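Local coordinates for putative periplasmic protein (Bacteroides eggerthii, PDB 4HBR) that is of unknown function but belongs to the PF11396 (DUF2874) family and is probably a periplasmic protein, at residues P17-I22 with F35-F40; K28-A33 with R43-P48; T57-L62 with V86-F91; V98-G103 with I113-K118. One frame throughout, in Å; residues are numbered along the deposited sequence.

Contact 1 (P17-I22 with F35-F40); sequences PTAAGI and FVMNGF
A19 and F35 form the dense part of this contact, where the loop after helix 6-15 leans on the end of strand 30-37. The methyl CB of A19 sits over one face of the F35 ring, shifted toward its rim, with CB 4.1 Å from the ring centroid and 25° off the normal: a CH-pi contact. A small residue suits the place, since its single methyl lets the loop backbone come close to the ring. F35 carries CG between its backbone N and carbonyl carbon (chi1 53°), and this turn sets the ring under the loop, where L12 of helix 6-15 and Y16 also meet it. I22 runs alongside F35, its CG1 4.0 Å from F35 CB. Selenomethionine M37 begins beside the loop and bends at chi2 and chi3, so that its CE methyl lies 3.7 Å from A19 CB; its SE is 3.6 Å from T18 OG1 where the two side chains cross at about a right angle.

The other side is wet. No direct hydrogen bond joins the two backbones. Water 1 accepts from A20 N and donates to V36 O, 2.7 Å away, while water 2 donates to A20 O at 2.6 Å and accepts from V36 N. Beyond them M37-F40 makes a type I' turn, closed by M37 N to F40 O and F40 N to M37 O, and G39 takes its positive phi easily. The chemistry implies a loop held by apolar packing beneath and by water above, the two water molecules bridging the backbones much as sheet hydrogen bonds would.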
loop_
_atom_site.group_PDB
_atom_site.type_symbol
_atom_site.label_atom_id
_atom_site.label_comp_id
_atom_site.label_asym_id
_atom_site.label_seq_id
_atom_site.Cartn_x
_atom_site.Cartn_y
_atom_site.Cartn_z
ATOM N N PRO A 17 4.945 6.404 -17.876
ATOM C CA PRO A 17 5.232 5.970 -19.262
ATOM C C PRO A 17 6.163 4.753 -19.381
ATOM O O PRO A 17 6.096 4.034 -20.378
ATOM C CB PRO A 17 5.881 7.200 -19.898
ATOM C CG PRO A 17 5.634 8.318 -19.005
ATOM C CD PRO A 17 5.399 7.787 -17.635
ATOM N N THR A 18 7.032 4.528 -18.386
ATOM C CA THR A 18 7.998 3.426 -18.417
ATOM C C THR A 18 7.420 2.126 -17.843
ATOM O O THR A 18 8.096 1.095 -17.926
ATOM C CB THR A 18 9.325 3.792 -17.691
ATOM O OG1 THR A 18 9.114 3.830 -16.274
ATOM C CG2 THR A 18 9.937 5.093 -18.188
ATOM N N ALA A 19 6.188 2.161 -17.283
ATOM C CA ALA A 19 5.536 0.984 -16.695
ATOM C C ALA A 19 5.318 -0.095 -17.741
ATOM O O ALA A 19 4.771 0.171 -18.821
ATOM C CB ALA A 19 4.211 1.366 -16.051
ATOM N N ALA A 20 5.793 -1.302 -17.421
ATOM C CA ALA A 20 5.714 -2.472 -18.298
ATOM C C ALA A 20 5.258 -3.688 -17.514
ATOM O O ALA A 20 5.457 -3.741 -16.293
ATOM C CB ALA A 20 7.069 -2.742 -18.938
ATOM N N GLY A 21 4.662 -4.652 -18.224
ATOM C CA GLY A 21 4.133 -5.889 -17.660
ATOM C C GLY A 21 3.067 -5.613 -16.626
ATOM O O GLY A 21 3.110 -6.155 -15.514
ATOM N N ILE A 22 2.137 -4.712 -16.975
ATOM C CA ILE A 22 1.058 -4.284 -16.103
ATOM C C ILE A 22 -0.010 -5.387 -16.041
ATOM O O ILE A 22 -0.444 -5.907 -17.072
ATOM C CB ILE A 22 0.476 -2.908 -16.574
ATOM C CG1 ILE A 22 1.574 -1.841 -16.650
ATOM C CG2 ILE A 22 -0.687 -2.441 -15.664
ATOM C CD1 ILE A 22 1.322 -0.763 -17.645
ATOM N N PHE A 35 2.338 -3.290 -11.205
ATOM C CA PHE A 35 3.612 -3.293 -11.970
ATOM C C PHE A 35 4.790 -2.948 -11.053
ATOM O O PHE A 35 4.581 -2.541 -9.911
ATOM C CB PHE A 35 3.555 -2.290 -13.155
ATOM C CG PHE A 35 3.157 -0.884 -12.759
ATOM C CD1 PHE A 35 1.815 -0.552 -12.547
ATOM C CD2 PHE A 35 4.122 0.095 -12.542
ATOM C CE1 PHE A 35 1.451 0.725 -12.112
ATOM C CE2 PHE A 35 3.752 1.378 -12.104
ATOM C CZ PHE A 35 2.417 1.685 -11.914
ATOM N N VAL A 36 6.020 -3.069 -11.569
ATOM C CA VAL A 36 7.257 -2.745 -10.852
ATOM C C VAL A 36 7.760 -1.378 -11.356
ATOM O O VAL A 36 7.860 -1.146 -12.567
ATOM C CB VAL A 36 8.325 -3.870 -11.008
ATOM C CG1 VAL A 36 9.638 -3.502 -10.315
ATOM C CG2 VAL A 36 7.794 -5.203 -10.480
HETATM N N MSE A 37 8.014 -0.470 -10.420
HETATM C CA MSE A 37 8.487 0.891 -10.677
HETATM C C MSE A 37 9.684 1.171 -9.779
HETATM O O MSE A 37 9.546 1.123 -8.561
HETATM C CB MSE A 37 7.331 1.909 -10.432
HETATM C CG MSE A 37 7.597 3.316 -10.973
HETATM SE SE MSE A 37 8.317 3.388 -12.786
HETATM C CE MSE A 37 6.796 2.656 -13.765
ATOM N N ASN A 38 10.857 1.401 -10.364
ATOM C CA ASN A 38 12.108 1.711 -9.627
ATOM C C ASN A 38 12.487 0.582 -8.629
ATOM O O ASN A 38 12.971 0.867 -7.528
ATOM C CB ASN A 38 11.973 3.075 -8.861
ATOM C CG ASN A 38 11.614 4.269 -9.722
ATOM O OD1 ASN A 38 12.290 4.588 -10.703
ATOM N ND2 ASN A 38 10.546 4.964 -9.356
ATOM N N GLY A 39 12.216 -0.670 -9.003
ATOM C CA GLY A 39 12.468 -1.839 -8.158
ATOM C C GLY A 39 11.409 -2.119 -7.102
ATOM O O GLY A 39 11.532 -3.089 -6.340
ATOM N N PHE A 40 10.351 -1.287 -7.043
ATOM C CA PHE A 40 9.286 -1.481 -6.060
ATOM C C PHE A 40 7.989 -1.900 -6.686
ATOM O O PHE A 40 7.603 -1.324 -7.701
ATOM C CB PHE A 40 9.036 -0.188 -5.262
ATOM C CG PHE A 40 10.185 0.322 -4.418
ATOM C CD1 PHE A 40 10.671 -0.425 -3.349
ATOM C CD2 PHE A 40 10.739 1.576 -4.654
ATOM C CE1 PHE A 40 11.715 0.056 -2.552
ATOM C CE2 PHE A 40 11.773 2.063 -3.841
ATOM C CZ PHE A 40 12.253 1.298 -2.796
HETATM O O HOH W 1 7.434 -1.542 -15.155
HETATM O O HOH W 2 6.056 -4.606 -13.898
#

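Contact 2 (K28-A33 with R43-P48); sequences KAYYVA and RVWFTP
Y31 and F46 form a hydrogen-bonded pair in the antiparallel beta hairpin of strands 30-37 and 40-46, whose short segments run at 158° to each other. The backbone bonds come in two reciprocal sets. Y31 N gives to F46 O, and F46 N returns a bond to Y31 O at 2.8 Å. A33 and V44 exchange the second set, with A33 N to V44 O the straighter of its two bonds at 169°. Between these rungs lies the non-hydrogen-bonded pair V32 and W45, where CA-H...O contacts such as V32 CA to V44 O (3.4 Å) probably add a little.

Polar ends look outside the pair: R43 reaches Q56 and forms a salt bridge with D58, while W45 NE1 bonds D27 on strand 23-27.

Apolar packing differs on the two faces. On the face of Y31, A33, V44 and F46, small A33 lies close to helix 6-15, and F46 spreads its ring against V8, L12 and M15 of that helix. Toward the hairpin's open end the Y31 ring meets P48 CA at its edge, the two side chains crossing at about a right angle. On the face of V32 and W45, the beta-branched valine places both methyls over the indole. Y30 crosses W45 nearly at right angles, its CB 3.8 Å from W45 CD1 near the indole plane. V32 CG2 stands 3.6 Å from the centroid of the five-membered ring of W45, 19° off its normal.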
loop_
_atom_site.group_PDB
_atom_site.type_symbol
_atom_site.label_atom_id
_atom_site.label_comp_id
_atom_site.label_asym_id
_atom_site.label_seq_id
_atom_site.Cartn_x
_atom_site.Cartn_y
_atom_site.Cartn_z
ATOM N N LYS A 28 -13.468 -3.824 -5.793
ATOM C CA LYS A 28 -14.765 -3.169 -5.554
ATOM C C LYS A 28 -15.133 -2.426 -6.870
ATOM O O LYS A 28 -15.142 -3.081 -7.914
ATOM C CB LYS A 28 -14.754 -2.261 -4.295
ATOM C CG LYS A 28 -14.171 -2.906 -3.039
ATOM C CD LYS A 28 -15.222 -3.216 -2.016
ATOM C CE LYS A 28 -14.616 -3.876 -0.797
ATOM N NZ LYS A 28 -14.137 -5.270 -1.063
ATOM N N ALA A 29 -15.379 -1.100 -6.872
ATOM C CA ALA A 29 -15.675 -0.433 -8.158
ATOM C C ALA A 29 -14.399 0.167 -8.808
ATOM O O ALA A 29 -14.485 0.938 -9.768
ATOM C CB ALA A 29 -16.726 0.642 -7.974
ATOM N N TYR A 30 -13.223 -0.224 -8.318
ATOM C CA TYR A 30 -11.973 0.289 -8.878
ATOM C C TYR A 30 -11.233 -0.710 -9.749
ATOM O O TYR A 30 -11.299 -1.911 -9.504
ATOM C CB TYR A 30 -11.031 0.758 -7.748
ATOM C CG TYR A 30 -11.689 1.756 -6.818
ATOM C CD1 TYR A 30 -11.819 3.092 -7.180
ATOM C CD2 TYR A 30 -12.243 1.351 -5.602
ATOM C CE1 TYR A 30 -12.476 4.003 -6.356
ATOM C CE2 TYR A 30 -12.884 2.262 -4.756
ATOM C CZ TYR A 30 -12.984 3.590 -5.132
ATOM O OH TYR A 30 -13.578 4.507 -4.301
ATOM N N TYR A 31 -10.495 -0.184 -10.744
ATOM C CA TYR A 31 -9.543 -0.920 -11.594
ATOM C C TYR A 31 -8.173 -0.724 -10.971
ATOM O O TYR A 31 -7.843 0.399 -10.610
ATOM C CB TYR A 31 -9.573 -0.452 -13.064
ATOM C CG TYR A 31 -10.869 -0.792 -13.764
ATOM C CD1 TYR A 31 -11.101 -2.072 -14.265
ATOM C CD2 TYR A 31 -11.875 0.157 -13.911
ATOM C CE1 TYR A 31 -12.299 -2.395 -14.903
ATOM C CE2 TYR A 31 -13.078 -0.154 -14.542
ATOM C CZ TYR A 31 -13.285 -1.432 -15.044
ATOM O OH TYR A 31 -14.464 -1.743 -15.681
ATOM N N VAL A 32 -7.404 -1.808 -10.779
ATOM C CA VAL A 32 -6.089 -1.729 -10.143
ATOM C C VAL A 32 -4.987 -2.183 -11.098
ATOM O O VAL A 32 -5.018 -3.304 -11.618
ATOM C CB VAL A 32 -6.006 -2.514 -8.813
ATOM C CG1 VAL A 32 -4.719 -2.188 -8.058
ATOM C CG2 VAL A 32 -7.230 -2.264 -7.937
ATOM N N ALA A 33 -4.001 -1.292 -11.309
ATOM C CA ALA A 33 -2.820 -1.566 -12.104
ATOM C C ALA A 33 -1.726 -2.016 -11.169
ATOM O O ALA A 33 -1.467 -1.351 -10.178
ATOM C CB ALA A 33 -2.397 -0.332 -12.873
ATOM N N ARG A 43 1.043 -0.357 -7.111
ATOM C CA ARG A 43 -0.365 -0.555 -7.436
ATOM C C ARG A 43 -1.028 0.809 -7.512
ATOM O O ARG A 43 -0.704 1.684 -6.712
ATOM C CB ARG A 43 -1.061 -1.462 -6.418
ATOM C CG ARG A 43 -0.551 -2.897 -6.434
ATOM C CD ARG A 43 -1.091 -3.714 -5.261
ATOM N NE ARG A 43 -0.709 -3.155 -3.952
ATOM C CZ ARG A 43 0.492 -3.259 -3.376
ATOM N NH1 ARG A 43 1.488 -3.876 -3.999
ATOM N NH2 ARG A 43 0.705 -2.728 -2.180
ATOM N N VAL A 44 -1.891 1.021 -8.523
ATOM C CA VAL A 44 -2.607 2.290 -8.735
ATOM C C VAL A 44 -4.082 1.964 -8.953
ATOM O O VAL A 44 -4.394 1.151 -9.818
ATOM C CB VAL A 44 -2.013 3.166 -9.902
ATOM C CG1 VAL A 44 -2.664 4.554 -9.948
ATOM C CG2 VAL A 44 -0.509 3.316 -9.764
ATOM N N TRP A 45 -4.977 2.585 -8.153
ATOM C CA TRP A 45 -6.444 2.411 -8.213
ATOM C C TRP A 45 -7.052 3.503 -9.066
ATOM O O TRP A 45 -6.693 4.671 -8.927
ATOM C CB TRP A 45 -7.076 2.450 -6.807
ATOM C CG TRP A 45 -6.940 1.193 -6.002
ATOM C CD1 TRP A 45 -7.940 0.324 -5.668
ATOM C CD2 TRP A 45 -5.736 0.663 -5.425
ATOM N NE1 TRP A 45 -7.443 -0.694 -4.888
ATOM C CE2 TRP A 45 -6.090 -0.523 -4.738
ATOM C CE3 TRP A 45 -4.403 1.114 -5.360
ATOM C CZ2 TRP A 45 -5.148 -1.296 -4.043
ATOM C CZ3 TRP A 45 -3.485 0.378 -4.628
ATOM C CH2 TRP A 45 -3.853 -0.827 -4.004
ATOM N N PHE A 46 -8.001 3.129 -9.909
ATOM C CA PHE A 46 -8.713 4.035 -10.808
ATOM C C PHE A 46 -10.209 3.850 -10.731
ATOM O O PHE A 46 -10.681 2.714 -10.638
ATOM C CB PHE A 46 -8.281 3.780 -12.275
ATOM C CG PHE A 46 -6.876 4.191 -12.626
ATOM C CD1 PHE A 46 -6.605 5.473 -13.086
ATOM C CD2 PHE A 46 -5.819 3.284 -12.522
ATOM C CE1 PHE A 46 -5.297 5.856 -13.401
ATOM C CE2 PHE A 46 -4.509 3.663 -12.857
ATOM C CZ PHE A 46 -4.255 4.952 -13.271
ATOM N N THR A 47 -10.965 4.950 -10.860
ATOM C CA THR A 47 -12.421 4.888 -11.017
ATOM C C THR A 47 -12.679 4.474 -12.479
ATOM O O THR A 47 -11.789 4.689 -13.319
ATOM C CB THR A 47 -13.103 6.228 -10.690
ATOM O OG1 THR A 47 -12.708 7.218 -11.635
ATOM C CG2 THR A 47 -12.873 6.694 -9.266
ATOM N N PRO A 48 -13.882 3.965 -12.853
ATOM C CA PRO A 48 -14.121 3.635 -14.272
ATOM C C PRO A 48 -13.997 4.855 -15.213
ATOM O O PRO A 48 -13.794 4.667 -16.421
ATOM C CB PRO A 48 -15.546 3.073 -14.258
ATOM C CG PRO A 48 -15.730 2.561 -12.863
ATOM C CD PRO A 48 -15.050 3.597 -12.025
#

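Contact 3 (T57-L62 with V86-F91); sequences TDWETL and VTWVQF
W59 and W88 lie side by side and point the same way, their indoles overlapping in an offset stack. The six-membered ring of W59 and the five-membered ring of W88 have centroids 4.5 Å apart and planes 19° from parallel. The backbone puts W88 CB over the W59 ring as well, 3.5 Å from the centroid of its six-membered ring and almost on the normal; with CG anti to the backbone N (chi1 177°), the W88 indole is then laid alongside W59. V86 meets W59 differently, with CG1 at the ring edge and in its plane, 4.0 Å from W59 CE3. The other V86 branch, CG2, reaches L62 CD2, the side chains crossing at about a right angle.

D58 and T87 also run alongside each other on the opposite face of the sheet. T87 OG1 donates to D58 OD1 at 2.9 Å, arriving on the anti side and 35° out of the carboxylate plane, while R43 makes a salt bridge with the same oxygen. Beneath these side chains, T57 and W88 exchange two backbone bonds as strand 52-58 ends against strand 82-90. Past that end V86 O accepts from E60 N at 3.0 Å, and more weakly from W59 N. Water 3 bridges T57 OG1, W88 O and Q90 NE2.

The chemistry implies two unlike faces on one strand pair: flat, polarisable indoles adhere by surface overlap, whereas the aspartate's charge is probably tempered by a hydroxyl and a guanidinium sharing one oxygen.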
loop_
_atom_site.group_PDB
_atom_site.type_symbol
_atom_site.label_atom_id
_atom_site.label_comp_id
_atom_site.label_asym_id
_atom_site.label_seq_id
_atom_site.Cartn_x
_atom_site.Cartn_y
_atom_site.Cartn_z
ATOM N N THR A 57 3.204 1.871 -2.913
ATOM C CA THR A 57 4.605 1.518 -3.205
ATOM C C THR A 57 5.074 0.583 -2.099
ATOM O O THR A 57 5.118 1.004 -0.938
ATOM C CB THR A 57 5.471 2.798 -3.310
ATOM O OG1 THR A 57 4.981 3.599 -4.378
ATOM C CG2 THR A 57 6.949 2.522 -3.529
ATOM N N ASP A 58 5.400 -0.688 -2.442
ATOM C CA ASP A 58 5.888 -1.627 -1.440
ATOM C C ASP A 58 7.364 -1.415 -1.244
ATOM O O ASP A 58 8.179 -1.938 -1.989
ATOM C CB ASP A 58 5.578 -3.094 -1.783
ATOM C CG ASP A 58 4.120 -3.488 -1.658
ATOM O OD1 ASP A 58 3.347 -2.730 -1.019
ATOM O OD2 ASP A 58 3.757 -4.565 -2.171
ATOM N N TRP A 59 7.694 -0.606 -0.253
ATOM C CA TRP A 59 9.050 -0.291 0.175
ATOM C C TRP A 59 9.691 -1.533 0.789
ATOM O O TRP A 59 10.904 -1.685 0.710
ATOM C CB TRP A 59 8.979 0.833 1.216
ATOM C CG TRP A 59 8.859 2.227 0.675
ATOM C CD1 TRP A 59 9.292 2.676 -0.543
ATOM C CD2 TRP A 59 8.498 3.402 1.432
ATOM N NE1 TRP A 59 9.153 4.048 -0.619
ATOM C CE2 TRP A 59 8.677 4.521 0.580
ATOM C CE3 TRP A 59 7.993 3.609 2.735
ATOM C CZ2 TRP A 59 8.391 5.824 0.987
ATOM C CZ3 TRP A 59 7.697 4.902 3.140
ATOM C CH2 TRP A 59 7.922 5.997 2.284
ATOM N N GLU A 60 8.857 -2.406 1.433
ATOM C CA GLU A 60 9.172 -3.699 2.059
ATOM C C GLU A 60 9.974 -3.605 3.368
ATOM O O GLU A 60 9.715 -4.394 4.280
ATOM C CB GLU A 60 9.918 -4.629 1.074
ATOM C CG GLU A 60 9.035 -5.095 -0.075
ATOM C CD GLU A 60 9.660 -5.992 -1.126
ATOM O OE1 GLU A 60 10.876 -6.286 -1.044
ATOM O OE2 GLU A 60 8.917 -6.395 -2.050
ATOM N N THR A 61 10.950 -2.691 3.450
ATOM C CA THR A 61 11.828 -2.543 4.609
ATOM C C THR A 61 11.652 -1.175 5.285
ATOM O O THR A 61 11.294 -0.202 4.630
ATOM C CB THR A 61 13.293 -2.788 4.175
ATOM O OG1 THR A 61 13.616 -1.957 3.049
ATOM C CG2 THR A 61 13.550 -4.260 3.818
ATOM N N LEU A 62 11.929 -1.105 6.591
ATOM C CA LEU A 62 11.817 0.105 7.409
ATOM C C LEU A 62 12.864 1.165 7.103
ATOM O O LEU A 62 12.725 2.305 7.560
ATOM C CB LEU A 62 11.892 -0.245 8.904
ATOM C CG LEU A 62 10.753 -1.091 9.478
ATOM C CD1 LEU A 62 11.113 -1.572 10.860
ATOM C CD2 LEU A 62 9.475 -0.332 9.508
ATOM N N VAL A 86 6.112 -3.119 4.057
ATOM C CA VAL A 86 6.096 -1.685 4.328
ATOM C C VAL A 86 5.580 -1.034 3.065
ATOM O O VAL A 86 6.186 -1.186 2.005
ATOM C CB VAL A 86 7.466 -1.104 4.781
ATOM C CG1 VAL A 86 7.357 0.408 4.973
ATOM C CG2 VAL A 86 7.978 -1.765 6.051
ATOM N N THR A 87 4.463 -0.329 3.163
ATOM C CA THR A 87 3.816 0.296 2.013
ATOM C C THR A 87 3.643 1.804 2.204
ATOM O O THR A 87 3.174 2.248 3.251
ATOM C CB THR A 87 2.452 -0.381 1.759
ATOM O OG1 THR A 87 2.631 -1.799 1.683
ATOM C CG2 THR A 87 1.765 0.116 0.491
ATOM N N TRP A 88 3.984 2.582 1.171
ATOM C CA TRP A 88 3.753 4.028 1.152
ATOM C C TRP A 88 2.488 4.213 0.349
ATOM O O TRP A 88 2.419 3.804 -0.813
ATOM C CB TRP A 88 4.951 4.734 0.565
ATOM C CG TRP A 88 4.876 6.222 0.406
ATOM C CD1 TRP A 88 5.069 6.900 -0.756
ATOM C CD2 TRP A 88 4.904 7.215 1.459
ATOM N NE1 TRP A 88 5.161 8.253 -0.510
ATOM C CE2 TRP A 88 5.088 8.474 0.840
ATOM C CE3 TRP A 88 4.748 7.168 2.865
ATOM C CZ2 TRP A 88 5.226 9.661 1.573
ATOM C CZ3 TRP A 88 4.846 8.354 3.590
ATOM C CH2 TRP A 88 5.110 9.574 2.948
ATOM N N VAL A 89 1.449 4.703 1.021
ATOM C CA VAL A 89 0.110 4.846 0.460
ATOM C C VAL A 89 -0.129 6.295 0.170
ATOM O O VAL A 89 0.002 7.130 1.070
ATOM C CB VAL A 89 -0.996 4.245 1.379
ATOM C CG1 VAL A 89 -2.356 4.267 0.681
ATOM C CG2 VAL A 89 -0.649 2.824 1.830
ATOM N N GLN A 90 -0.487 6.600 -1.084
ATOM C CA GLN A 90 -0.710 7.989 -1.497
ATOM C C GLN A 90 -2.058 8.185 -2.126
ATOM O O GLN A 90 -2.661 7.248 -2.648
ATOM C CB GLN A 90 0.364 8.474 -2.462
ATOM C CG GLN A 90 1.747 8.539 -1.839
ATOM C CD GLN A 90 2.705 9.014 -2.884
ATOM O OE1 GLN A 90 2.882 10.216 -3.101
ATOM N NE2 GLN A 90 3.225 8.078 -3.657
ATOM N N PHE A 91 -2.493 9.450 -2.127
ATOM C CA PHE A 91 -3.801 9.854 -2.611
ATOM C C PHE A 91 -3.738 11.186 -3.332
ATOM O O PHE A 91 -2.830 11.979 -3.028
ATOM C CB PHE A 91 -4.740 10.004 -1.408
ATOM C CG PHE A 91 -4.773 8.834 -0.462
ATOM C CD1 PHE A 91 -5.585 7.728 -0.730
ATOM C CD2 PHE A 91 -4.015 8.845 0.715
ATOM C CE1 PHE A 91 -5.653 6.657 0.163
ATOM C CE2 PHE A 91 -4.088 7.781 1.609
ATOM C CZ PHE A 91 -4.917 6.698 1.333
HETATM O O HOH W 3 2.828 5.321 -3.251
#

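Contact 4 (V98-G103 with I113-K118); sequences VAIQVG and ILFTPK
I100 and F115 meet obliquely across the antiparallel hairpin of strands 97-104 and 109-115, the methyl CD1 of I100 lying 3.7 Å from F115 CE2. I100 reaches the ring because CG1 is anti to the carbonyl carbon (chi1 -60°) and the chain is then extended at chi2, carrying CD1 out past the backbone. The isoleucine thus offers a long branch to the phenylalanine and keeps a beta-branched shape suited to a strand. V98, paired directly with F115, comes no nearer to its side chain than CB to CB at 4.4 Å.

I113 adopts a less usual shape, with chi2 at 110°, away from a staggered value; at this turn its CD1 comes within 3.6 Å of V102 CG1. That valine holds CG1 between its backbone N and carbonyl carbon, and the two side chains cross obliquely. On the reverse face the pair is small against large: the leucine L114, extended at chi2, brings its CD2 branch to A99 CB at 3.5 Å, and the short alanine lets that branch approach the strand.

Four backbone bonds hold the rungs. V98 N gives to F115 O, with F115 N returning to V98 O; I100 and I113 do likewise, and I100 N to I113 O is nearly straight at 175°. Helix 67-75 packs against the V98, I100 and F115 face through V69, F73 and A72, while L134 meets A99 on the other.

All the residues that touch are buried, and their side chains are hydrocarbon. The chemistry implies cohesion from shape and apolar burial, with V98, F115, I100 and I113 pairing their backbone groups while A99 bonds T87 instead.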
loop_
_atom_site.group_PDB
_atom_site.type_symbol
_atom_site.label_atom_id
_atom_site.label_comp_id
_atom_site.label_asym_id
_atom_site.label_seq_id
_atom_site.Cartn_x
_atom_site.Cartn_y
_atom_site.Cartn_z
ATOM N N VAL A 98 1.928 5.443 5.983
ATOM C CA VAL A 98 2.877 4.336 6.003
ATOM C C VAL A 98 2.122 3.123 6.609
ATOM O O VAL A 98 1.699 3.211 7.753
ATOM C CB VAL A 98 4.213 4.612 6.755
ATOM C CG1 VAL A 98 5.173 3.430 6.574
ATOM C CG2 VAL A 98 4.870 5.926 6.314
ATOM N N ALA A 99 1.942 2.029 5.849
ATOM C CA ALA A 99 1.309 0.796 6.352
ATOM C C ALA A 99 2.412 -0.247 6.596
ATOM O O ALA A 99 3.179 -0.553 5.671
ATOM C CB ALA A 99 0.275 0.270 5.359
ATOM N N ILE A 100 2.538 -0.725 7.842
ATOM C CA ILE A 100 3.541 -1.723 8.221
ATOM C C ILE A 100 2.823 -3.003 8.628
ATOM O O ILE A 100 1.912 -2.960 9.460
ATOM C CB ILE A 100 4.507 -1.203 9.344
ATOM C CG1 ILE A 100 5.279 0.071 8.875
ATOM C CG2 ILE A 100 5.510 -2.314 9.786
ATOM C CD1 ILE A 100 6.011 0.809 9.941
ATOM N N GLN A 101 3.218 -4.141 8.024
ATOM C CA GLN A 101 2.691 -5.465 8.348
ATOM C C GLN A 101 3.778 -6.190 9.104
ATOM O O GLN A 101 4.906 -6.318 8.615
ATOM C CB GLN A 101 2.237 -6.228 7.103
ATOM C CG GLN A 101 1.092 -5.547 6.334
ATOM C CD GLN A 101 0.682 -6.311 5.105
ATOM O OE1 GLN A 101 1.401 -7.151 4.584
ATOM N NE2 GLN A 101 -0.495 -6.037 4.613
ATOM N N VAL A 102 3.476 -6.606 10.335
ATOM C CA VAL A 102 4.492 -7.209 11.197
ATOM C C VAL A 102 3.905 -8.462 11.838
ATOM O O VAL A 102 2.752 -8.472 12.255
ATOM C CB VAL A 102 5.036 -6.148 12.230
ATOM C CG1 VAL A 102 3.909 -5.466 13.025
ATOM C CG2 VAL A 102 6.099 -6.712 13.163
ATOM N N GLY A 103 4.678 -9.535 11.821
ATOM C CA GLY A 103 4.257 -10.786 12.423
ATOM C C GLY A 103 4.873 -10.981 13.784
ATOM O O GLY A 103 6.006 -10.559 14.018
ATOM N N ILE A 113 -0.224 -1.936 11.018
ATOM C CA ILE A 113 -0.276 -0.638 11.680
ATOM C C ILE A 113 -0.181 0.420 10.610
ATOM O O ILE A 113 0.735 0.377 9.765
ATOM C CB ILE A 113 0.805 -0.456 12.793
ATOM C CG1 ILE A 113 0.911 -1.687 13.724
ATOM C CG2 ILE A 113 0.529 0.788 13.628
ATOM C CD1 ILE A 113 2.143 -2.402 13.528
ATOM N N LEU A 114 -1.143 1.367 10.638
ATOM C CA LEU A 114 -1.174 2.529 9.725
ATOM C C LEU A 114 -0.682 3.753 10.466
ATOM O O LEU A 114 -1.188 4.080 11.537
ATOM C CB LEU A 114 -2.582 2.772 9.155
ATOM C CG LEU A 114 -3.324 1.588 8.536
ATOM C CD1 LEU A 114 -4.664 2.066 7.969
ATOM C CD2 LEU A 114 -2.495 0.918 7.409
ATOM N N PHE A 115 0.311 4.420 9.901
ATOM C CA PHE A 115 0.928 5.598 10.498
ATOM C C PHE A 115 0.824 6.821 9.624
ATOM O O PHE A 115 0.951 6.725 8.396
ATOM C CB PHE A 115 2.437 5.330 10.721
ATOM C CG PHE A 115 2.843 4.341 11.797
ATOM C CD1 PHE A 115 2.965 4.741 13.126
ATOM C CD2 PHE A 115 3.179 3.030 11.471
ATOM C CE1 PHE A 115 3.418 3.851 14.107
ATOM C CE2 PHE A 115 3.633 2.134 12.459
ATOM C CZ PHE A 115 3.752 2.554 13.768
ATOM N N THR A 116 0.727 7.991 10.254
ATOM C CA THR A 116 0.878 9.233 9.516
ATOM C C THR A 116 2.413 9.410 9.319
ATOM O O THR A 116 3.175 8.827 10.117
ATOM C CB THR A 116 0.278 10.427 10.296
ATOM O OG1 THR A 116 1.110 10.704 11.426
ATOM C CG2 THR A 116 -1.165 10.228 10.720
ATOM N N PRO A 117 2.906 10.275 8.391
ATOM C CA PRO A 117 4.364 10.514 8.310
ATOM C C PRO A 117 4.985 11.044 9.627
ATOM O O PRO A 117 6.184 10.898 9.838
ATOM C CB PRO A 117 4.478 11.553 7.183
ATOM C CG PRO A 117 3.267 11.303 6.328
ATOM C CD PRO A 117 2.189 11.015 7.329
ATOM N N LYS A 118 4.183 11.621 10.531
ATOM C CA LYS A 118 4.661 12.143 11.820
ATOM C C LYS A 118 4.764 11.037 12.912
ATOM O O LYS A 118 5.191 11.316 14.033
ATOM C CB LYS A 118 3.754 13.281 12.314
ATOM C CG LYS A 118 4.460 14.375 13.099
ATOM C CD LYS A 118 3.449 15.409 13.554
ATOM C CE LYS A 118 4.099 16.626 14.157
ATOM N NZ LYS A 118 3.096 17.681 14.487
#

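From the N terminus, the chain leaves helix 6-15 and enters contact 1, whose return to 35-40 encloses strand 23-27 and most of strand 30-37. Contact 2 opens inside that loop and closes after it, so the two cross; they touch through I22 with A33 and F35 with V44. Contact 3 follows in series, its loop carrying helix 67-75, and meets contact 2 in the R43-D58 salt bridge and contact 1 where F40 packs on T57. Contact 4 closes the last of the four loops, a hairpin beside contact 3, where L62 touches I100. Contacts 2, 3 and 4 join neighbouring strands of one antiparallel sheet, while contact 1 lays the loop after helix 6-15 on its strand 30-37.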